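Local coordinates for protein DNA endonuclease I-CvuI (Chlorella vulgaris, PDB 5A77) that cleaves double-stranded DNA as a LAGLIDADG homing endonuclease in the presence of magnesium and is probably involved in intron homing, at residues 10-18 and 56-64; 84-95 and 105-113. One frame throughout, in Å; residues are numbered along the deposited sequence.

Interaction 1 (10-18 and 56-64); sequences LKFAWLAGF and ILLDIQKIL
Leu15 drives its two methyls into helix 56-64 between Ile60 and Leu64, and the tight part of this contact is built around it. With CG anti to the backbone N (chi1 -176°) the side chain points at the other helix, and the turn at chi2 (54°) sends CD1 to Ile60 and CD2 to Leu64: Leu15 CD1 lies 3.8 Å from Ile60 CG1, while Leu15 CD2 meets Leu64 CD2 tip to tip, also at 3.8 Å. Ile60 is shared, because its CG1 also comes to the edge of the Trp14 ring, 4.1 Å from Trp14 CZ3. Beyond it, Ile56 CD1 reaches Trp14 CH2 at 4.0 Å, and that same CH2 lies over one face of Phe18.

The side formed by Lys11, Phe12 and Ile63 is more open to solvent. There the bent chain of Lys11 lays its CB and CD against Ile63 CD1, and Phe12 CE1 is 3.9 Å from Ile63 CG2. With helix axes 11.0 Å apart and crossing at -134°, side chains alone bridge the gap; no hydrogen bond spans it. Trp14 NE1 instead bonds Asp20 of the second subunit. Helix 55-64 packs against helix 6-22, the LAGLIDADG helix that forms the dimer interface in this family, with the Phe18 side chain about 6 Å from a bound magnesium ion.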
loop_
_atom_site.group_PDB
_atom_site.type_symbol
_atom_site.label_atom_id
_atom_site.label_comp_id
_atom_site.label_asym_id
_atom_site.label_seq_id
_atom_site.Cartn_x
_atom_site.Cartn_y
_atom_site.Cartn_z
ATOM N N LEU B 10 16.399 -1.181 6.314
ATOM C CA LEU B 10 15.754 -0.269 5.377
ATOM C C LEU B 10 14.790 -0.986 4.455
ATOM O O LEU B 10 13.762 -0.419 4.086
ATOM C CB LEU B 10 16.788 0.481 4.546
ATOM C CG LEU B 10 17.363 1.747 5.153
ATOM C CD1 LEU B 10 18.533 2.254 4.327
ATOM C CD2 LEU B 10 16.275 2.806 5.208
ATOM N N LYS B 11 15.142 -2.209 4.053
ATOM C CA LYS B 11 14.253 -3.044 3.248
ATOM C C LYS B 11 13.029 -3.508 4.053
ATOM O O LYS B 11 11.913 -3.561 3.529
ATOM C CB LYS B 11 15.006 -4.262 2.687
ATOM C CG LYS B 11 16.119 -3.919 1.682
ATOM C CD LYS B 11 15.521 -3.283 0.422
ATOM C CE LYS B 11 16.565 -2.896 -0.618
ATOM N NZ LYS B 11 17.229 -4.075 -1.236
ATOM N N PHE B 12 13.243 -3.848 5.324
ATOM C CA PHE B 12 12.162 -4.302 6.196
ATOM C C PHE B 12 11.205 -3.151 6.522
ATOM O O PHE B 12 10.006 -3.362 6.708
ATOM C CB PHE B 12 12.725 -4.908 7.490
ATOM C CG PHE B 12 13.453 -6.214 7.288
ATOM C CD1 PHE B 12 12.997 -7.145 6.370
ATOM C CD2 PHE B 12 14.596 -6.509 8.019
ATOM C CE1 PHE B 12 13.674 -8.353 6.178
ATOM C CE2 PHE B 12 15.279 -7.705 7.829
ATOM C CZ PHE B 12 14.817 -8.629 6.907
ATOM N N ALA B 13 11.738 -1.933 6.572
ATOM C CA ALA B 13 10.921 -0.739 6.803
ATOM C C ALA B 13 10.082 -0.413 5.564
ATOM O O ALA B 13 8.890 -0.110 5.672
ATOM C CB ALA B 13 11.800 0.446 7.184
ATOM N N TRP B 14 10.709 -0.477 4.393
ATOM C CA TRP B 14 10.002 -0.311 3.125
ATOM C C TRP B 14 8.890 -1.348 3.015
ATOM O O TRP B 14 7.752 -1.014 2.701
ATOM C CB TRP B 14 10.963 -0.433 1.924
ATOM C CG TRP B 14 10.253 -0.407 0.589
ATOM C CD1 TRP B 14 9.972 0.694 -0.170
ATOM C CD2 TRP B 14 9.724 -1.540 -0.134
ATOM N NE1 TRP B 14 9.301 0.321 -1.311
ATOM C CE2 TRP B 14 9.142 -1.025 -1.315
ATOM C CE3 TRP B 14 9.698 -2.914 0.105
ATOM C CZ2 TRP B 14 8.527 -1.868 -2.252
ATOM C CZ3 TRP B 14 9.089 -3.742 -0.835
ATOM C CH2 TRP B 14 8.510 -3.212 -1.998
ATOM N N LEU B 15 9.229 -2.608 3.275
ATOM C CA LEU B 15 8.263 -3.700 3.175
ATOM C C LEU B 15 7.157 -3.563 4.215
ATOM O O LEU B 15 5.984 -3.827 3.934
ATOM C CB LEU B 15 8.956 -5.054 3.327
ATOM C CG LEU B 15 7.976 -6.209 3.137
ATOM C CD1 LEU B 15 7.247 -6.045 1.810
ATOM C CD2 LEU B 15 8.677 -7.562 3.216
ATOM N N ALA B 16 7.525 -3.151 5.419
ATOM C CA ALA B 16 6.513 -2.852 6.400
ATOM C C ALA B 16 5.601 -1.785 5.823
ATOM O O ALA B 16 4.369 -1.881 5.915
ATOM C CB ALA B 16 7.137 -2.393 7.703
ATOM N N GLY B 17 6.216 -0.779 5.207
ATOM C CA GLY B 17 5.475 0.294 4.579
ATOM C C GLY B 17 4.490 -0.261 3.572
ATOM O O GLY B 17 3.352 0.196 3.482
ATOM N N PHE B 18 4.922 -1.280 2.839
ATOM C CA PHE B 18 4.119 -1.843 1.763
ATOM C C PHE B 18 2.965 -2.687 2.299
ATOM O O PHE B 18 1.827 -2.575 1.831
ATOM C CB PHE B 18 5.013 -2.669 0.843
ATOM C CG PHE B 18 4.515 -2.767 -0.554
ATOM C CD1 PHE B 18 4.661 -1.693 -1.433
ATOM C CD2 PHE B 18 3.925 -3.936 -1.014
ATOM C CE1 PHE B 18 4.220 -1.785 -2.751
ATOM C CE2 PHE B 18 3.478 -4.041 -2.334
ATOM C CZ PHE B 18 3.620 -2.959 -3.201
ATOM N N ILE B 56 7.658 -7.266 -8.331
ATOM C CA ILE B 56 7.811 -6.741 -6.969
ATOM C C ILE B 56 7.562 -7.836 -5.893
ATOM O O ILE B 56 8.201 -7.832 -4.841
ATOM C CB ILE B 56 6.875 -5.505 -6.732
ATOM C CG1 ILE B 56 7.389 -4.614 -5.590
ATOM C CG2 ILE B 56 5.419 -5.912 -6.508
ATOM C CD1 ILE B 56 8.709 -3.912 -5.893
ATOM N N LEU B 57 6.664 -8.778 -6.177
ATOM C CA LEU B 57 6.373 -9.872 -5.257
ATOM C C LEU B 57 7.525 -10.895 -5.173
ATOM O O LEU B 57 7.727 -11.536 -4.137
ATOM C CB LEU B 57 5.080 -10.576 -5.672
ATOM C CG LEU B 57 3.858 -9.666 -5.707
ATOM C CD1 LEU B 57 2.621 -10.462 -6.037
ATOM C CD2 LEU B 57 3.697 -8.989 -4.360
ATOM N N LEU B 58 8.266 -11.041 -6.274
ATOM C CA LEU B 58 9.486 -11.840 -6.290
ATOM C C LEU B 58 10.616 -11.127 -5.544
ATOM O O LEU B 58 11.435 -11.778 -4.903
ATOM C CB LEU B 58 9.915 -12.142 -7.725
ATOM C CG LEU B 58 8.915 -12.929 -8.579
ATOM C CD1 LEU B 58 9.452 -13.132 -9.995
ATOM C CD2 LEU B 58 8.562 -14.265 -7.930
ATOM N N ASP B 59 10.665 -9.794 -5.628
ATOM C CA ASP B 59 11.594 -9.015 -4.803
ATOM C C ASP B 59 11.294 -9.191 -3.301
ATOM O O ASP B 59 12.195 -9.195 -2.465
ATOM C CB ASP B 59 11.535 -7.527 -5.145
ATOM C CG ASP B 59 12.138 -7.197 -6.498
ATOM O OD1 ASP B 59 12.838 -8.055 -7.093
ATOM O OD2 ASP B 59 11.927 -6.049 -6.956
ATOM N N ILE B 60 10.021 -9.316 -2.961
ATOM C CA ILE B 60 9.642 -9.408 -1.561
ATOM C C ILE B 60 9.993 -10.791 -1.039
ATOM O O ILE B 60 10.474 -10.941 0.077
ATOM C CB ILE B 60 8.144 -9.110 -1.356
ATOM C CG1 ILE B 60 7.879 -7.613 -1.563
ATOM C CG2 ILE B 60 7.701 -9.538 0.037
ATOM C CD1 ILE B 60 6.434 -7.256 -1.811
ATOM N N GLN B 61 9.781 -11.797 -1.877
ATOM C CA GLN B 61 10.142 -13.164 -1.537
ATOM C C GLN B 61 11.636 -13.309 -1.279
ATOM O O GLN B 61 12.044 -14.027 -0.365
ATOM C CB GLN B 61 9.717 -14.118 -2.648
ATOM C CG GLN B 61 10.122 -15.548 -2.392
ATOM C CD GLN B 61 9.826 -16.446 -3.573
ATOM O OE1 GLN B 61 10.469 -16.349 -4.625
ATOM N NE2 GLN B 61 8.842 -17.328 -3.411
ATOM N N LYS B 62 12.446 -12.632 -2.087
ATOM C CA LYS B 62 13.900 -12.709 -1.966
ATOM C C LYS B 62 14.372 -12.035 -0.690
ATOM O O LYS B 62 15.216 -12.575 0.027
ATOM C CB LYS B 62 14.587 -12.066 -3.175
ATOM C CG LYS B 62 16.104 -12.116 -3.117
ATOM C CD LYS B 62 16.700 -11.914 -4.492
ATOM C CE LYS B 62 18.194 -12.223 -4.524
ATOM N NZ LYS B 62 18.713 -12.299 -5.925
ATOM N N ILE B 63 13.824 -10.851 -0.422
ATOM C CA ILE B 63 14.123 -10.103 0.795
ATOM C C ILE B 63 13.805 -10.922 2.046
ATOM O O ILE B 63 14.562 -10.915 3.019
ATOM C CB ILE B 63 13.336 -8.780 0.842
ATOM C CG1 ILE B 63 13.947 -7.764 -0.120
ATOM C CG2 ILE B 63 13.307 -8.205 2.256
ATOM C CD1 ILE B 63 13.327 -6.400 -0.018
ATOM N N LEU B 64 12.687 -11.640 2.009
ATOM C CA LEU B 64 12.210 -12.377 3.172
ATOM C C LEU B 64 12.830 -13.766 3.270
ATOM O O LEU B 64 13.127 -14.235 4.371
ATOM C CB LEU B 64 10.688 -12.484 3.138
ATOM C CG LEU B 64 9.972 -11.170 3.420
ATOM C CD1 LEU B 64 8.472 -11.392 3.503
ATOM C CD2 LEU B 64 10.504 -10.552 4.705
#

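Interaction 2 (84-95 and 105-113); sequences GTSLQTTLEKLL and AKLVLQIIK
Both Leu91 (chi1 -78°) and Leu109 (chi1 -72°) place CG anti to the carbonyl carbon, and from these rotamers the two leucines slide past each other in opposite directions, with Leu91 CD1 3.8 Å from Leu109 CD2. The same Leu109 methyl touches the aliphatic CG of Gln88, while Leu109 CD1 meets Leu95 CD2 tip to tip at 3.5 Å. Cutting Leu109 back to an alanine is likely to open a gap between Gln88, Leu91 and Leu95, with Leu95 CD2 losing the methyl it meets. Leu95 CD1 turns to Ala105 CB and Lys106 CD. On the buried side, Val108 CG1 is shared by Leu91 CD1 and Leu87 CD2, against strand 39-50, whose Val43 touches both Leu87 and Val108.

At the far end Ile112 lies over Gly84, its CG2 3.6 Å from Gly84 O. The backbones come close here: Gly84 CA and Ile112 CA are 5.1 Å apart, and a CB on the glycine would sit only 3.3 Å from Ile112 CG2. No hydrogen bond crosses between the helices, so their nearly antiparallel pairing (146°) rests on complementary shape and the burial of hydrocarbon, with even Gln88 and Lys106 contributing their methylenes.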
loop_
_atom_site.group_PDB
_atom_site.type_symbol
_atom_site.label_atom_id
_atom_site.label_comp_id
_atom_site.label_asym_id
_atom_site.label_seq_id
_atom_site.Cartn_x
_atom_site.Cartn_y
_atom_site.Cartn_z
ATOM N N GLY B 84 2.779 -21.287 10.848
ATOM C CA GLY B 84 3.420 -20.764 12.040
ATOM C C GLY B 84 4.925 -20.613 12.010
ATOM O O GLY B 84 5.454 -19.556 12.338
ATOM N N THR B 85 5.622 -21.666 11.615
ATOM C CA THR B 85 7.078 -21.672 11.684
ATOM C C THR B 85 7.785 -20.696 10.723
ATOM O O THR B 85 8.897 -20.248 11.007
ATOM C CB THR B 85 7.625 -23.084 11.427
ATOM O OG1 THR B 85 9.040 -23.086 11.646
ATOM C CG2 THR B 85 7.321 -23.537 9.997
ATOM N N SER B 86 7.162 -20.359 9.596
ATOM C CA SER B 86 7.793 -19.425 8.662
ATOM C C SER B 86 7.165 -18.031 8.726
ATOM O O SER B 86 7.821 -17.038 8.386
ATOM C CB SER B 86 7.722 -19.951 7.229
ATOM O OG SER B 86 6.461 -20.528 6.954
ATOM N N LEU B 87 5.900 -17.950 9.143
ATOM C CA LEU B 87 5.210 -16.661 9.198
ATOM C C LEU B 87 5.599 -15.940 10.474
ATOM O O LEU B 87 5.614 -14.712 10.522
ATOM C CB LEU B 87 3.690 -16.827 9.101
ATOM C CG LEU B 87 2.872 -15.577 9.444
ATOM C CD1 LEU B 87 3.247 -14.400 8.540
ATOM C CD2 LEU B 87 1.385 -15.832 9.383
ATOM N N GLN B 88 5.925 -16.707 11.507
ATOM C CA GLN B 88 6.467 -16.140 12.733
ATOM C C GLN B 88 7.699 -15.370 12.357
ATOM O O GLN B 88 7.769 -14.174 12.536
ATOM C CB GLN B 88 6.795 -17.221 13.781
ATOM C CG GLN B 88 7.254 -16.646 15.123
ATOM C CD GLN B 88 7.765 -17.703 16.094
ATOM O OE1 GLN B 88 7.539 -18.903 15.907
ATOM N NE2 GLN B 88 8.447 -17.259 17.145
ATOM N N THR B 89 8.649 -16.061 11.753
ATOM C CA THR B 89 9.914 -15.450 11.361
ATOM C C THR B 89 9.769 -14.181 10.518
ATOM O O THR B 89 10.585 -13.272 10.613
ATOM C CB THR B 89 10.763 -16.480 10.617
ATOM O OG1 THR B 89 11.062 -17.543 11.528
ATOM C CG2 THR B 89 12.066 -15.881 10.123
ATOM N N THR B 90 8.714 -14.090 9.725
ATOM C CA THR B 90 8.520 -12.880 8.943
ATOM C C THR B 90 8.017 -11.721 9.821
ATOM O O THR B 90 8.376 -10.562 9.612
ATOM C CB THR B 90 7.544 -13.118 7.774
ATOM O OG1 THR B 90 8.074 -14.148 6.931
ATOM C CG2 THR B 90 7.375 -11.852 6.957
ATOM N N LEU B 91 7.211 -12.041 10.822
ATOM C CA LEU B 91 6.556 -11.007 11.600
ATOM C C LEU B 91 7.528 -10.229 12.491
ATOM O O LEU B 91 7.445 -8.992 12.536
ATOM C CB LEU B 91 5.422 -11.617 12.418
ATOM C CG LEU B 91 4.235 -11.844 11.474
ATOM C CD1 LEU B 91 3.076 -12.565 12.138
ATOM C CD2 LEU B 91 3.771 -10.515 10.904
ATOM N N GLU B 92 8.438 -10.936 13.106
ATOM C CA GLU B 92 9.450 -10.359 13.927
ATOM C C GLU B 92 10.399 -9.456 13.139
ATOM O O GLU B 92 11.124 -8.673 13.698
ATOM C CB GLU B 92 10.225 -11.472 14.655
ATOM C CG GLU B 92 9.638 -12.887 14.581
ATOM C CD GLU B 92 10.054 -13.791 15.738
ATOM O OE1 GLU B 92 9.379 -13.772 16.776
ATOM O OE2 GLU B 92 11.041 -14.538 15.618
ATOM N N LYS B 93 10.405 -9.582 11.829
ATOM C CA LYS B 93 11.186 -8.724 10.942
ATOM C C LYS B 93 10.464 -7.409 10.776
ATOM O O LYS B 93 11.064 -6.347 10.893
ATOM C CB LYS B 93 11.413 -9.384 9.584
ATOM C CG LYS B 93 12.634 -10.268 9.537
ATOM C CD LYS B 93 12.535 -11.251 8.404
ATOM C CE LYS B 93 13.636 -12.278 8.484
ATOM N NZ LYS B 93 13.349 -13.430 7.578
ATOM N N LEU B 94 9.159 -7.494 10.533
ATOM C CA LEU B 94 8.336 -6.328 10.225
ATOM C C LEU B 94 7.836 -5.595 11.464
ATOM O O LEU B 94 7.757 -4.368 11.478
ATOM C CB LEU B 94 7.146 -6.756 9.364
ATOM C CG LEU B 94 7.616 -7.391 8.054
ATOM C CD1 LEU B 94 6.461 -7.862 7.175
ATOM C CD2 LEU B 94 8.486 -6.395 7.316
ATOM N N LEU B 95 7.506 -6.370 12.496
ATOM C CA LEU B 95 6.921 -5.894 13.755
ATOM C C LEU B 95 7.411 -4.531 14.255
ATOM O O LEU B 95 6.589 -3.671 14.572
ATOM C CB LEU B 95 7.164 -6.946 14.835
ATOM C CG LEU B 95 6.106 -7.237 15.882
ATOM C CD1 LEU B 95 4.727 -7.245 15.259
ATOM C CD2 LEU B 95 6.437 -8.592 16.493
ATOM N N ALA B 105 -0.550 -8.427 13.553
ATOM C CA ALA B 105 0.715 -9.129 13.747
ATOM C C ALA B 105 0.796 -9.768 15.122
ATOM O O ALA B 105 1.024 -10.967 15.241
ATOM C CB ALA B 105 1.876 -8.197 13.550
ATOM N N LYS B 106 0.601 -8.960 16.155
ATOM C CA LYS B 106 0.764 -9.400 17.533
ATOM C C LYS B 106 -0.228 -10.510 17.886
ATOM O O LYS B 106 0.124 -11.490 18.561
ATOM C CB LYS B 106 0.603 -8.212 18.478
ATOM C CG LYS B 106 1.749 -8.057 19.465
ATOM C CD LYS B 106 3.037 -7.627 18.778
ATOM C CE LYS B 106 4.202 -7.587 19.766
ATOM N NZ LYS B 106 4.501 -8.939 20.322
ATOM N N LEU B 107 -1.466 -10.368 17.419
ATOM C CA LEU B 107 -2.466 -11.405 17.646
ATOM C C LEU B 107 -2.041 -12.703 16.966
ATOM O O LEU B 107 -2.008 -13.754 17.603
ATOM C CB LEU B 107 -3.842 -10.951 17.150
ATOM C CG LEU B 107 -4.498 -9.885 18.036
ATOM C CD1 LEU B 107 -5.900 -9.546 17.557
ATOM C CD2 LEU B 107 -4.533 -10.329 19.487
ATOM N N VAL B 108 -1.687 -12.620 15.686
ATOM C CA VAL B 108 -1.224 -13.782 14.926
ATOM C C VAL B 108 0.002 -14.450 15.568
ATOM O O VAL B 108 0.128 -15.676 15.546
ATOM C CB VAL B 108 -0.914 -13.399 13.461
ATOM C CG1 VAL B 108 -0.178 -14.532 12.745
ATOM C CG2 VAL B 108 -2.208 -13.067 12.722
ATOM N N LEU B 109 0.885 -13.668 16.181
ATOM C CA LEU B 109 1.989 -14.269 16.922
ATOM C C LEU B 109 1.519 -14.976 18.207
ATOM O O LEU B 109 2.137 -15.959 18.626
ATOM C CB LEU B 109 3.049 -13.226 17.260
ATOM C CG LEU B 109 3.863 -12.774 16.049
ATOM C CD1 LEU B 109 4.907 -11.748 16.429
ATOM C CD2 LEU B 109 4.507 -13.978 15.358
ATOM N N GLN B 110 0.444 -14.487 18.832
ATOM C CA GLN B 110 -0.129 -15.190 19.977
ATOM C C GLN B 110 -0.775 -16.493 19.513
ATOM O O GLN B 110 -0.773 -17.496 20.246
ATOM C CB GLN B 110 -1.158 -14.326 20.729
ATOM C CG GLN B 110 -0.556 -13.315 21.708
ATOM C CD GLN B 110 0.502 -13.932 22.597
ATOM O OE1 GLN B 110 0.315 -15.020 23.124
ATOM N NE2 GLN B 110 1.624 -13.246 22.759
ATOM N N ILE B 111 -1.326 -16.482 18.297
ATOM C CA ILE B 111 -1.893 -17.711 17.728
ATOM C C ILE B 111 -0.828 -18.738 17.357
ATOM O O ILE B 111 -1.014 -19.934 17.554
ATOM C CB ILE B 111 -2.728 -17.441 16.469
ATOM C CG1 ILE B 111 -3.865 -16.467 16.764
ATOM C CG2 ILE B 111 -3.270 -18.755 15.900
ATOM C CD1 ILE B 111 -4.842 -16.332 15.608
ATOM N N ILE B 112 0.285 -18.277 16.794
ATOM C CA ILE B 112 1.329 -19.200 16.377
ATOM C C ILE B 112 1.888 -19.893 17.618
ATOM O O ILE B 112 2.369 -21.031 17.549
ATOM C CB ILE B 112 2.445 -18.486 15.584
ATOM C CG1 ILE B 112 1.954 -18.135 14.173
ATOM C CG2 ILE B 112 3.690 -19.362 15.466
ATOM C CD1 ILE B 112 2.860 -17.149 13.423
ATOM N N LYS B 113 1.775 -19.218 18.760
ATOM C CA LYS B 113 2.235 -19.780 20.027
ATOM C C LYS B 113 1.559 -21.112 20.371
ATOM O O LYS B 113 2.209 -22.021 20.887
ATOM C CB LYS B 113 2.018 -18.776 21.159
ATOM C CG LYS B 113 3.292 -18.428 21.903
ATOM C CD LYS B 113 3.130 -17.151 22.709
ATOM C CE LYS B 113 3.635 -15.951 21.909
ATOM N NZ LYS B 113 4.136 -14.833 22.770
#

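Overall arrangement
From the N terminus, helix 6-22 runs into strands 23-31 and 39-50, and helix 55-64 then folds back on it: interaction 1 closes this excursion of 37 residues. The chain goes on through strands 68-71 and 76-82 to helix 84-94, and interaction 2 closes the far shorter connection to helix 102-114. The two loops follow in series, neither nesting nor crossing. Helix 84-94 nevertheless joins them in space: Lys93 NZ makes a weak hydrogen bond to Leu64 O, and a Leu94 methyl packs on the backbone carbonyl of Phe12. Interaction 1 ties the subunit-interface helix to strands 39-50 and 76-82, whereas interaction 2 packs against strands 23-31 and 39-50 and leads on to helix 121-135.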